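PDB 4XG1: diaminopimelate decarboxylase from Psychromonas ingrahamii, which probably catalyses the pyridoxal phosphate-dependent decarboxylation of meso-2,6-diaminopimelate to L-lysine, the last step of lysine biosynthesis by the diaminopimelate route. Local coordinates for residues F4-D9 with I323-T328; I155-G158 with I163-G166; K217-I222 with A265-K270. All coordinates share one frame; numbering follows the deposited sequence.

Interaction 1: residues F4-D9 with I323-T328; sequences FNYQND and IIPLNT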
ATOM      1  N   PHE B   4     -22.512 -11.073   9.618  1.00 38.63           N
ATOM      2  CA  PHE B   4     -21.488 -11.947  10.149  1.00 38.15           C
ATOM      3  C   PHE B   4     -21.916 -12.215  11.564  1.00 43.08           C
ATOM      4  O   PHE B   4     -21.854 -11.332  12.398  1.00 51.13           O
ATOM      5  CB  PHE B   4     -20.099 -11.289  10.090  1.00 35.21           C
ATOM      6  CG  PHE B   4     -19.622 -11.025   8.689  1.00 32.54           C
ATOM      7  CD1 PHE B   4     -18.986 -12.012   7.968  1.00 30.50           C
ATOM      8  CD2 PHE B   4     -19.827  -9.797   8.087  1.00 30.87           C
ATOM      9  CE1 PHE B   4     -18.567 -11.787   6.676  1.00 30.12           C
ATOM     10  CE2 PHE B   4     -19.398  -9.560   6.789  1.00 31.14           C
ATOM     11  CZ  PHE B   4     -18.765 -10.563   6.087  1.00 30.10           C
ATOM     12  N   ASN B   5     -22.335 -13.446  11.828  1.00 48.15           N
ATOM     13  CA  ASN B   5     -23.055 -13.797  13.052  1.00 48.70           C
ATOM     14  C   ASN B   5     -22.676 -15.196  13.537  1.00 46.30           C
ATOM     15  O   ASN B   5     -22.677 -16.146  12.763  1.00 41.19           O
ATOM     16  CB  ASN B   5     -24.569 -13.745  12.784  1.00 50.37           C
ATOM     17  CG  ASN B   5     -25.053 -12.369  12.341  1.00 54.13           C
ATOM     18  OD1 ASN B   5     -25.748 -12.250  11.330  1.00 51.22           O
ATOM     19  ND2 ASN B   5     -24.678 -11.320  13.080  1.00 57.31           N
ATOM     20  N   TYR B   6     -22.325 -15.301  14.812  1.00 46.44           N
ATOM     21  CA  TYR B   6     -22.086 -16.597  15.432  1.00 47.85           C
ATOM     22  C   TYR B   6     -23.433 -17.302  15.607  1.00 54.30           C
ATOM     23  O   TYR B   6     -24.479 -16.651  15.751  1.00 63.19           O
ATOM     24  CB  TYR B   6     -21.424 -16.432  16.793  1.00 44.54           C
ATOM     25  CG  TYR B   6     -19.935 -16.143  16.752  1.00 38.78           C
ATOM     26  CD1 TYR B   6     -19.049 -17.091  16.289  1.00 36.54           C
ATOM     27  CD2 TYR B   6     -19.420 -14.948  17.234  1.00 36.46           C
ATOM     28  CE1 TYR B   6     -17.685 -16.848  16.284  1.00 36.90           C
ATOM     29  CE2 TYR B   6     -18.054 -14.696  17.248  1.00 34.14           C
ATOM     30  CZ  TYR B   6     -17.190 -15.640  16.758  1.00 33.69           C
ATOM     31  OH  TYR B   6     -15.836 -15.413  16.742  1.00 32.96           O
ATOM     32  N   GLN B   7     -23.438 -18.626  15.566  1.00 53.71           N
ATOM     33  CA  GLN B   7     -24.694 -19.344  15.707  1.00 53.36           C
ATOM     34  C   GLN B   7     -24.735 -20.217  16.948  1.00 57.00           C
ATOM     35  O   GLN B   7     -23.698 -20.404  17.604  1.00 51.10           O
ATOM     36  CB  GLN B   7     -24.974 -20.118  14.439  1.00 50.46           C
ATOM     37  CG  GLN B   7     -25.222 -19.165  13.285  1.00 48.94           C
ATOM     38  CD  GLN B   7     -26.086 -19.762  12.214  1.00 48.46           C
ATOM     39  OE1 GLN B   7     -26.212 -20.973  12.117  1.00 49.78           O
ATOM     40  NE2 GLN B   7     -26.688 -18.912  11.392  1.00 51.36           N
ATOM     41  N   ASN B   8     -25.931 -20.721  17.290  1.00 62.08           N
ATOM     42  CA  ASN B   8     -26.104 -21.545  18.508  1.00 60.34           C
ATOM     43  C   ASN B   8     -25.087 -22.677  18.435  1.00 57.15           C
ATOM     44  O   ASN B   8     -24.467 -23.052  19.433  1.00 54.81           O
ATOM     45  CB  ASN B   8     -27.539 -22.064  18.644  1.00 58.15           C
ATOM     46  N   ASP B   9     -24.883 -23.161  17.216  1.00 54.29           N
ATOM     47  CA  ASP B   9     -23.745 -24.009  16.865  1.00 59.76           C
ATOM     48  C   ASP B   9     -22.378 -23.605  17.488  1.00 56.36           C
ATOM     49  O   ASP B   9     -21.621 -24.468  17.921  1.00 56.56           O
ATOM     50  CB  ASP B   9     -23.621 -24.009  15.338  1.00 64.00           C
ATOM     51  CG  ASP B   9     -22.860 -25.200  14.810  1.00 68.46           C
ATOM     52  OD1 ASP B   9     -22.000 -25.752  15.536  1.00 60.54           O
ATOM     53  OD2 ASP B   9     -23.138 -25.581  13.650  1.00 69.36           O
ATOM     54  N   ILE B 323     -10.291  -8.746  15.985  1.00 20.68           N
ATOM     55  CA  ILE B 323      -9.852 -10.045  15.507  1.00 21.38           C
ATOM     56  C   ILE B 323     -10.510 -11.130  16.370  1.00 23.52           C
ATOM     57  O   ILE B 323     -10.264 -11.195  17.575  1.00 24.92           O
ATOM     58  CB  ILE B 323      -8.339 -10.173  15.574  1.00 19.90           C
ATOM     59  CG1 ILE B 323      -7.689  -9.035  14.774  1.00 19.64           C
ATOM     60  CG2 ILE B 323      -7.903 -11.525  15.026  1.00 19.75           C
ATOM     61  CD1 ILE B 323      -6.159  -9.033  14.773  1.00 19.03           C
ATOM     62  N   ILE B 324     -11.340 -11.961  15.739  1.00 24.07           N
ATOM     63  CA  ILE B 324     -12.165 -12.935  16.415  1.00 24.86           C
ATOM     64  C   ILE B 324     -11.992 -14.339  15.825  1.00 29.00           C
ATOM     65  O   ILE B 324     -11.645 -14.485  14.660  1.00 30.15           O
ATOM     66  CB  ILE B 324     -13.649 -12.556  16.338  1.00 22.59           C
ATOM     67  CG1 ILE B 324     -14.161 -12.629  14.912  1.00 22.58           C
ATOM     68  CG2 ILE B 324     -13.839 -11.178  16.910  1.00 23.10           C
ATOM     69  CD1 ILE B 324     -15.628 -12.292  14.789  1.00 22.04           C
ATOM     70  N   PRO B 325     -12.273 -15.388  16.631  1.00 33.04           N
ATOM     71  CA  PRO B 325     -12.050 -16.754  16.182  1.00 31.13           C
ATOM     72  C   PRO B 325     -13.171 -17.203  15.275  1.00 29.10           C
ATOM     73  O   PRO B 325     -14.240 -16.638  15.285  1.00 27.88           O
ATOM     74  CB  PRO B 325     -12.042 -17.561  17.494  1.00 32.21           C
ATOM     75  CG  PRO B 325     -12.955 -16.811  18.390  1.00 33.03           C
ATOM     76  CD  PRO B 325     -12.781 -15.351  18.022  1.00 34.26           C
ATOM     77  N   LEU B 326     -12.905 -18.236  14.496  1.00 32.78           N
ATOM     78  CA  LEU B 326     -13.887 -18.771  13.582  1.00 35.65           C
ATOM     79  C   LEU B 326     -14.959 -19.579  14.315  1.00 38.28           C
ATOM     80  O   LEU B 326     -16.087 -19.719  13.831  1.00 38.51           O
ATOM     81  CB  LEU B 326     -13.162 -19.624  12.555  1.00 37.67           C
ATOM     82  CG  LEU B 326     -13.960 -19.975  11.317  1.00 39.83           C
ATOM     83  CD1 LEU B 326     -14.348 -18.725  10.544  1.00 41.47           C
ATOM     84  CD2 LEU B 326     -13.153 -20.911  10.430  1.00 40.89           C
ATOM     85  N   ASN B 327     -14.604 -20.093  15.496  1.00 41.82           N
ATOM     86  CA  ASN B 327     -15.514 -20.858  16.352  1.00 43.82           C
ATOM     87  C   ASN B 327     -15.367 -20.503  17.841  1.00 44.70           C
ATOM     88  O   ASN B 327     -14.245 -20.470  18.379  1.00 35.98           O
ATOM     89  CB  ASN B 327     -15.240 -22.355  16.174  1.00 47.95           C
ATOM     90  CG  ASN B 327     -16.401 -23.224  16.623  1.00 55.57           C
ATOM     91  OD1 ASN B 327     -17.414 -22.741  17.162  1.00 63.75           O
ATOM     92  ND2 ASN B 327     -16.277 -24.514  16.379  1.00 57.35           N
ATOM     93  N   THR B 328     -16.503 -20.270  18.505  1.00 47.29           N
ATOM     94  CA  THR B 328     -16.516 -20.011  19.953  1.00 54.68           C
ATOM     95  C   THR B 328     -16.499 -21.287  20.797  1.00 60.82           C
ATOM     96  O   THR B 328     -16.026 -21.262  21.936  1.00 59.30           O
ATOM     97  CB  THR B 328     -17.755 -19.221  20.376  1.00 54.23           C
ATOM     98  OG1 THR B 328     -18.890 -19.735  19.683  1.00 52.97           O
ATOM     99  CG2 THR B 328     -17.580 -17.748  20.059  1.00 55.19           C
TER
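Tyr6 makes nearly all of this contact, and it does so with its ring and hydroxyl: its side chain reaches out from strand 4-6 to the end of strand 323-325 and the turn that follows. The polar part is a single hydrogen bond in which Tyr6 OH donates to the backbone oxygen of Pro325, with OH and O modelled 2.5 Å apart. That is very short, and at this resolution the exact length should not be pressed. Pro325 O lies close to the plane of the ring, at its edge.

The apolar part has two components. Ile324 and Pro325 both touch the hydroxyl end: CB of Ile324 is 3.6 Å from Tyr6 OH, and CD of Pro325 is 3.3 Å from the same oxygen. Ile324 also sends CD1 to within 4.2 Å of Tyr6 CZ, approaching the ring obliquely. Thr328 adds a CH-pi contact: its CG2 stands 3.9 Å from the centroid of the Tyr6 ring and only 12° off the normal, over the centre of one face. At chi1 42° the hydroxyl of Thr328 is turned between the backbone N and the carbonyl carbon and is taken up by the backbone of Gly10, leaving the methyl branch to cover the phenol.

Strand 4-6 is an outer strand of a small three-stranded antiparallel sheet, and its neighbour 12-14 sends Leu12 against Tyr6. The segment after Tyr6 extends the link: Gly10 and Leu12 are bonded through the backbone to Thr328 and Leu326. Away from the active site, the contact joins this sheet to the mixed sheet of the family's beta domain. Strand 323-325 in turn pairs antiparallel with strand 367-371, where Ile324 packs on Val369 and Arg371, while Leu326 rests on Val19 and Glu20 of helix 19-26.

Interaction 2: residues I155-G158 with I163-G166; sequences IDAG and ISTG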
ATOM      1  N   ILE B 155     -14.974  25.804   9.452  1.00 26.68           N
ATOM      2  CA  ILE B 155     -15.456  25.121  10.637  1.00 24.51           C
ATOM      3  C   ILE B 155     -14.768  25.754  11.869  1.00 25.60           C
ATOM      4  O   ILE B 155     -13.575  26.093  11.831  1.00 24.36           O
ATOM      5  CB  ILE B 155     -15.138  23.625  10.526  1.00 24.29           C
ATOM      6  CG1 ILE B 155     -15.913  23.017   9.325  1.00 25.81           C
ATOM      7  CG2 ILE B 155     -15.367  22.873  11.847  1.00 24.03           C
ATOM      8  CD1 ILE B 155     -17.384  23.417   9.163  1.00 25.94           C
ATOM      9  N   ASP B 156     -15.534  25.934  12.944  1.00 24.19           N
ATOM     10  CA  ASP B 156     -15.031  26.430  14.216  1.00 21.69           C
ATOM     11  C   ASP B 156     -14.049  25.467  14.921  1.00 20.05           C
ATOM     12  O   ASP B 156     -14.400  24.341  15.347  1.00 18.44           O
ATOM     13  CB  ASP B 156     -16.228  26.735  15.102  1.00 23.33           C
ATOM     14  CG  ASP B 156     -15.840  27.210  16.481  1.00 25.96           C
ATOM     15  OD1 ASP B 156     -14.966  28.103  16.599  1.00 27.53           O
ATOM     16  OD2 ASP B 156     -16.413  26.673  17.445  1.00 26.41           O
ATOM     17  N   ALA B 157     -12.830  25.969  15.139  1.00 18.83           N
ATOM     18  CA  ALA B 157     -11.715  25.151  15.597  1.00 17.27           C
ATOM     19  C   ALA B 157     -11.856  24.849  17.037  1.00 17.08           C
ATOM     20  O   ALA B 157     -11.567  23.768  17.483  1.00 18.67           O
ATOM     21  CB  ALA B 157     -10.408  25.864  15.357  1.00 18.20           C
ATOM     22  N   GLY B 158     -12.352  25.797  17.791  1.00 18.79           N
ATOM     23  CA  GLY B 158     -12.640  25.552  19.206  1.00 19.59           C
ATOM     24  C   GLY B 158     -13.697  24.506  19.472  1.00 19.75           C
ATOM     25  O   GLY B 158     -13.817  24.029  20.593  1.00 19.49           O
ATOM     26  N   ILE B 163     -10.796  18.510  12.667  1.00 17.20           N
ATOM     27  CA  ILE B 163     -11.364  18.710  11.342  1.00 16.31           C
ATOM     28  C   ILE B 163     -10.927  20.039  10.774  1.00 16.04           C
ATOM     29  O   ILE B 163     -10.596  20.170   9.593  1.00 15.49           O
ATOM     30  CB  ILE B 163     -12.893  18.612  11.385  1.00 15.53           C
ATOM     31  CG1 ILE B 163     -13.307  17.153  11.607  1.00 15.76           C
ATOM     32  CG2 ILE B 163     -13.506  19.130  10.115  1.00 14.80           C
ATOM     33  CD1 ILE B 163     -14.554  17.018  12.473  1.00 16.37           C
ATOM     34  N   SER B 164     -10.913  21.026  11.644  1.00 16.43           N
ATOM     35  CA  SER B 164     -10.656  22.396  11.251  1.00 17.28           C
ATOM     36  C   SER B 164      -9.234  22.569  10.751  1.00 18.79           C
ATOM     37  O   SER B 164      -8.991  23.291   9.777  1.00 19.22           O
ATOM     38  CB  SER B 164     -10.891  23.309  12.445  1.00 17.05           C
ATOM     39  OG  SER B 164     -10.962  24.660  12.076  1.00 17.84           O
ATOM     40  N   THR B 165      -8.272  21.941  11.416  1.00 20.89           N
ATOM     41  CA  THR B 165      -6.892  22.217  11.050  1.00 22.93           C
ATOM     42  C   THR B 165      -6.553  21.361   9.858  1.00 22.26           C
ATOM     43  O   THR B 165      -5.804  21.802   8.978  1.00 22.68           O
ATOM     44  CB  THR B 165      -5.910  22.040  12.215  1.00 24.99           C
ATOM     45  OG1 THR B 165      -5.924  20.683  12.640  1.00 29.68           O
ATOM     46  CG2 THR B 165      -6.299  22.952  13.406  1.00 24.42           C
ATOM     47  N   GLY B 166      -7.170  20.176   9.790  1.00 20.22           N
ATOM     48  CA  GLY B 166      -7.039  19.296   8.610  1.00 18.04           C
ATOM     49  C   GLY B 166      -7.428  20.062   7.364  1.00 17.74           C
ATOM     50  O   GLY B 166      -6.664  20.101   6.422  1.00 17.41           O
TER
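Ser164 and the loop residues Ile155 and Ala157 meet where the chain, having left strand 145-152, turns into helix 161-169, a beta-to-alpha connection of the TIM barrel. The side chain of Ser164 carries the contact and can be read outward. Its CB, near the start of the helix, rests against Ala157, 3.7 Å from Ala157 CA and 3.9 Å from the methyl carbon Ala157 CB. One bond further on, OG passes the same methyl, with Ala157 CB 3.5 Å from Ser164 OG, and then reaches the backbone of the loop: Ser164 OG donates to Ile155 O over 3.0 Å. A chi1 of -166° sets OG opposite the backbone N of its own residue and swings it out from the helix toward that carbonyl. The approach is tilted, with the hydroxyl 44° above the carbonyl plane and the C=O...OG angle 135°.

The loop is tied on its other flank as well, because Asp156 N bonds to Glu213 of helix 209-227, and the side chain of Ile155 turns from the serine to pack on Glu213 and Ala214. Asp156 OD2 is held by Thr159 within the same bend.

A small alcohol thus does two jobs in a sheltered place. Its CB lies close to alanine, while its hydroxyl supplies a donor to a loop carbonyl, so a turn without regular structure is pinned to the helix it introduces by a side-chain-to-backbone bond.

Interaction 3: residues K217-I222 with A265-K270; sequences KLLILI and AGRSLK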
ATOM      1  N   LYS B 217     -22.510  26.622   6.407  1.00 24.75           N
ATOM      2  CA  LYS B 217     -21.631  27.613   5.770  1.00 24.48           C
ATOM      3  C   LYS B 217     -21.642  27.519   4.299  1.00 22.99           C
ATOM      4  O   LYS B 217     -21.326  28.490   3.609  1.00 24.44           O
ATOM      5  CB  LYS B 217     -20.210  27.445   6.240  1.00 26.83           C
ATOM      6  CG  LYS B 217     -20.238  27.221   7.747  1.00 29.91           C
ATOM      7  CD  LYS B 217     -19.664  28.407   8.451  1.00 33.65           C
ATOM      8  CE  LYS B 217     -19.353  27.967   9.850  1.00 36.61           C
ATOM      9  NZ  LYS B 217     -18.678  29.046  10.591  1.00 41.98           N
ATOM     10  N   LEU B 218     -21.963  26.343   3.794  1.00 22.62           N
ATOM     11  CA  LEU B 218     -22.081  26.176   2.352  1.00 22.79           C
ATOM     12  C   LEU B 218     -23.425  26.728   1.810  1.00 22.07           C
ATOM     13  O   LEU B 218     -23.453  27.280   0.704  1.00 21.71           O
ATOM     14  CB  LEU B 218     -21.898  24.700   1.948  1.00 21.55           C
ATOM     15  CG  LEU B 218     -20.530  24.085   2.250  1.00 21.27           C
ATOM     16  CD1 LEU B 218     -20.549  22.584   1.997  1.00 20.52           C
ATOM     17  CD2 LEU B 218     -19.392  24.720   1.478  1.00 21.39           C
ATOM     18  N   LEU B 219     -24.489  26.621   2.600  1.00 23.10           N
ATOM     19  CA  LEU B 219     -25.775  27.238   2.239  1.00 26.29           C
ATOM     20  C   LEU B 219     -25.657  28.748   2.181  1.00 29.50           C
ATOM     21  O   LEU B 219     -26.018  29.368   1.187  1.00 35.16           O
ATOM     22  CB  LEU B 219     -26.867  26.852   3.210  1.00 25.62           C
ATOM     23  CG  LEU B 219     -27.201  25.360   3.200  1.00 24.99           C
ATOM     24  CD1 LEU B 219     -28.236  25.006   4.247  1.00 24.41           C
ATOM     25  CD2 LEU B 219     -27.679  24.930   1.823  1.00 24.93           C
ATOM     26  N   ILE B 220     -25.068  29.326   3.217  1.00 30.88           N
ATOM     27  CA  ILE B 220     -24.709  30.739   3.206  1.00 29.90           C
ATOM     28  C   ILE B 220     -23.998  31.075   1.920  1.00 28.61           C
ATOM     29  O   ILE B 220     -24.334  32.077   1.254  1.00 35.57           O
ATOM     30  CB  ILE B 220     -23.811  31.095   4.418  1.00 30.72           C
ATOM     31  CG1 ILE B 220     -24.641  31.126   5.683  1.00 32.00           C
ATOM     32  CG2 ILE B 220     -23.095  32.426   4.226  1.00 28.69           C
ATOM     33  CD1 ILE B 220     -23.809  30.981   6.949  1.00 36.15           C
ATOM     34  N   LEU B 221     -22.998  30.277   1.569  1.00 26.04           N
ATOM     35  CA  LEU B 221     -22.217  30.551   0.345  1.00 27.44           C
ATOM     36  C   LEU B 221     -23.075  30.435  -0.915  1.00 29.98           C
ATOM     37  O   LEU B 221     -22.854  31.163  -1.887  1.00 26.71           O
ATOM     38  CB  LEU B 221     -21.023  29.588   0.215  1.00 25.42           C
ATOM     39  CG  LEU B 221     -20.316  29.542  -1.148  1.00 22.78           C
ATOM     40  CD1 LEU B 221     -19.692  30.883  -1.484  1.00 22.10           C
ATOM     41  CD2 LEU B 221     -19.233  28.467  -1.200  1.00 23.81           C
ATOM     42  N   ILE B 222     -23.988  29.464  -0.922  1.00 32.03           N
ATOM     43  CA  ILE B 222     -24.825  29.268  -2.084  1.00 37.45           C
ATOM     44  C   ILE B 222     -25.657  30.513  -2.330  1.00 37.36           C
ATOM     45  O   ILE B 222     -25.673  31.062  -3.450  1.00 35.82           O
ATOM     46  CB  ILE B 222     -25.750  28.072  -1.896  1.00 42.67           C
ATOM     47  CG1 ILE B 222     -24.959  26.786  -2.164  1.00 43.31           C
ATOM     48  CG2 ILE B 222     -26.953  28.196  -2.831  1.00 45.95           C
ATOM     49  CD1 ILE B 222     -25.643  25.535  -1.671  1.00 42.27           C
ATOM     50  N   ALA B 265     -34.785  22.118   5.620  1.00 46.36           N
ATOM     51  CA  ALA B 265     -35.781  23.110   6.018  1.00 49.14           C
ATOM     52  C   ALA B 265     -36.877  23.218   4.972  1.00 45.88           C
ATOM     53  O   ALA B 265     -37.739  22.351   4.914  1.00 50.11           O
ATOM     54  CB  ALA B 265     -35.104  24.473   6.270  1.00 51.16           C
ATOM     55  N   GLY B 266     -36.814  24.256   4.133  1.00 43.98           N
ATOM     56  CA  GLY B 266     -37.660  24.363   2.945  1.00 42.38           C
ATOM     57  C   GLY B 266     -36.820  24.798   1.769  1.00 44.35           C
ATOM     58  O   GLY B 266     -36.931  25.934   1.311  1.00 41.62           O
ATOM     59  N   ARG B 267     -35.935  23.894   1.318  1.00 47.80           N
ATOM     60  CA  ARG B 267     -35.224  24.008   0.015  1.00 46.93           C
ATOM     61  C   ARG B 267     -35.441  22.801  -0.889  1.00 41.94           C
ATOM     62  O   ARG B 267     -35.766  21.707  -0.439  1.00 35.25           O
ATOM     63  CB  ARG B 267     -33.708  24.160   0.196  1.00 48.18           C
ATOM     64  CG  ARG B 267     -33.226  25.569   0.416  1.00 45.39           C
ATOM     65  CD  ARG B 267     -31.819  25.506   0.970  1.00 43.43           C
ATOM     66  NE  ARG B 267     -31.060  26.719   0.724  1.00 39.94           N
ATOM     67  CZ  ARG B 267     -30.627  27.553   1.657  1.00 35.48           C
ATOM     68  NH1 ARG B 267     -30.871  27.315   2.952  1.00 32.74           N
ATOM     69  NH2 ARG B 267     -29.942  28.633   1.277  1.00 33.39           N
ATOM     70  N   SER B 268     -35.232  23.021  -2.179  1.00 41.58           N
ATOM     71  CA  SER B 268     -35.352  21.943  -3.149  1.00 42.99           C
ATOM     72  C   SER B 268     -33.981  21.587  -3.767  1.00 39.93           C
ATOM     73  O   SER B 268     -33.916  20.857  -4.747  1.00 36.92           O
ATOM     74  CB  SER B 268     -36.385  22.323  -4.216  1.00 40.14           C
ATOM     75  OG  SER B 268     -35.832  23.150  -5.216  1.00 35.89           O
ATOM     76  N   LEU B 269     -32.903  22.110  -3.183  1.00 40.79           N
ATOM     77  CA  LEU B 269     -31.538  21.905  -3.690  1.00 37.54           C
ATOM     78  C   LEU B 269     -31.145  20.447  -3.582  1.00 34.59           C
ATOM     79  O   LEU B 269     -31.351  19.805  -2.541  1.00 30.16           O
ATOM     80  CB  LEU B 269     -30.529  22.740  -2.926  1.00 35.60           C
ATOM     81  CG  LEU B 269     -29.152  22.787  -3.601  1.00 34.11           C
ATOM     82  CD1 LEU B 269     -29.169  23.478  -4.950  1.00 36.95           C
ATOM     83  CD2 LEU B 269     -28.158  23.482  -2.707  1.00 32.87           C
ATOM     84  N   LYS B 270     -30.550  19.945  -4.655  1.00 33.34           N
ATOM     85  CA  LYS B 270     -30.244  18.534  -4.726  1.00 34.58           C
ATOM     86  C   LYS B 270     -29.020  18.211  -3.889  1.00 30.03           C
ATOM     87  O   LYS B 270     -27.972  18.825  -4.056  1.00 27.92           O
ATOM     88  CB  LYS B 270     -29.971  18.114  -6.169  1.00 38.56           C
ATOM     89  CG  LYS B 270     -30.030  16.608  -6.352  1.00 43.54           C
ATOM     90  CD  LYS B 270     -29.590  16.201  -7.736  1.00 45.89           C
ATOM     91  CE  LYS B 270     -30.003  14.792  -8.050  1.00 51.10           C
ATOM     92  NZ  LYS B 270     -29.472  14.375  -9.368  1.00 58.04           N
TER
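Ile222 and Leu269 form the tight end of this contact: their methyls meet tip to tip, CD1 of Ile222 3.4 Å from CD2 of Leu269, which is close for two carbons. Leu269 gets there with CG anti to its backbone N (chi1 -168°). Both leucine and isoleucine also lean on Leu235, so this side faces the barrel strand 234-236.

Toward the solvent the packing changes in kind. Arg267, extended from CG to NE, slides past Leu219 in the opposite direction and lays its guanidinium over the leucine. Leu219 CD2 stands above the centre of the flat group, 3.9 Å from Arg267 CZ, and the other methyl, Leu219 CD1, is 3.7 Å from Arg267 NH1. The charge is answered one turn further along the helix, where Asp223 forms a salt bridge with Arg267 NH2, which probably helps fix how the group is turned. Replacing Arg267 by an alanine would remove the guanidinium, and is likely to leave Asp223 without this charged mate and the outer side of Leu219 less covered.

The contact joins helix 209-227 to the loop that leads from helix 253-262 into strand 270-273. It is a connection between outer elements of the TIM barrel that forms the pyridoxal-binding domain of this decarboxylase family, whose parallel strands 192-198, 234-236 and 270-273 lie side by side.

How the interactions relate
From the N terminus, the chain first lays down 4-9, which finds its partner only at 323-328. Interaction 1 therefore closes a loop of 313 residues that holds the whole pyridoxal-binding barrel, and ties the N-terminal hairpin to the mostly beta part of the fold. The other two contacts are nested within that loop and follow one another in series without crossing. Interaction 2 spans just four intervening residues, at the entry to helix 161-169; interaction 3 spans 42, from helix 209-227 to the approach to strand 270-273. Their nearest atoms are about 5 Å apart, and helix 209-227 borders the loop of interaction 2 and supplies one side of interaction 3.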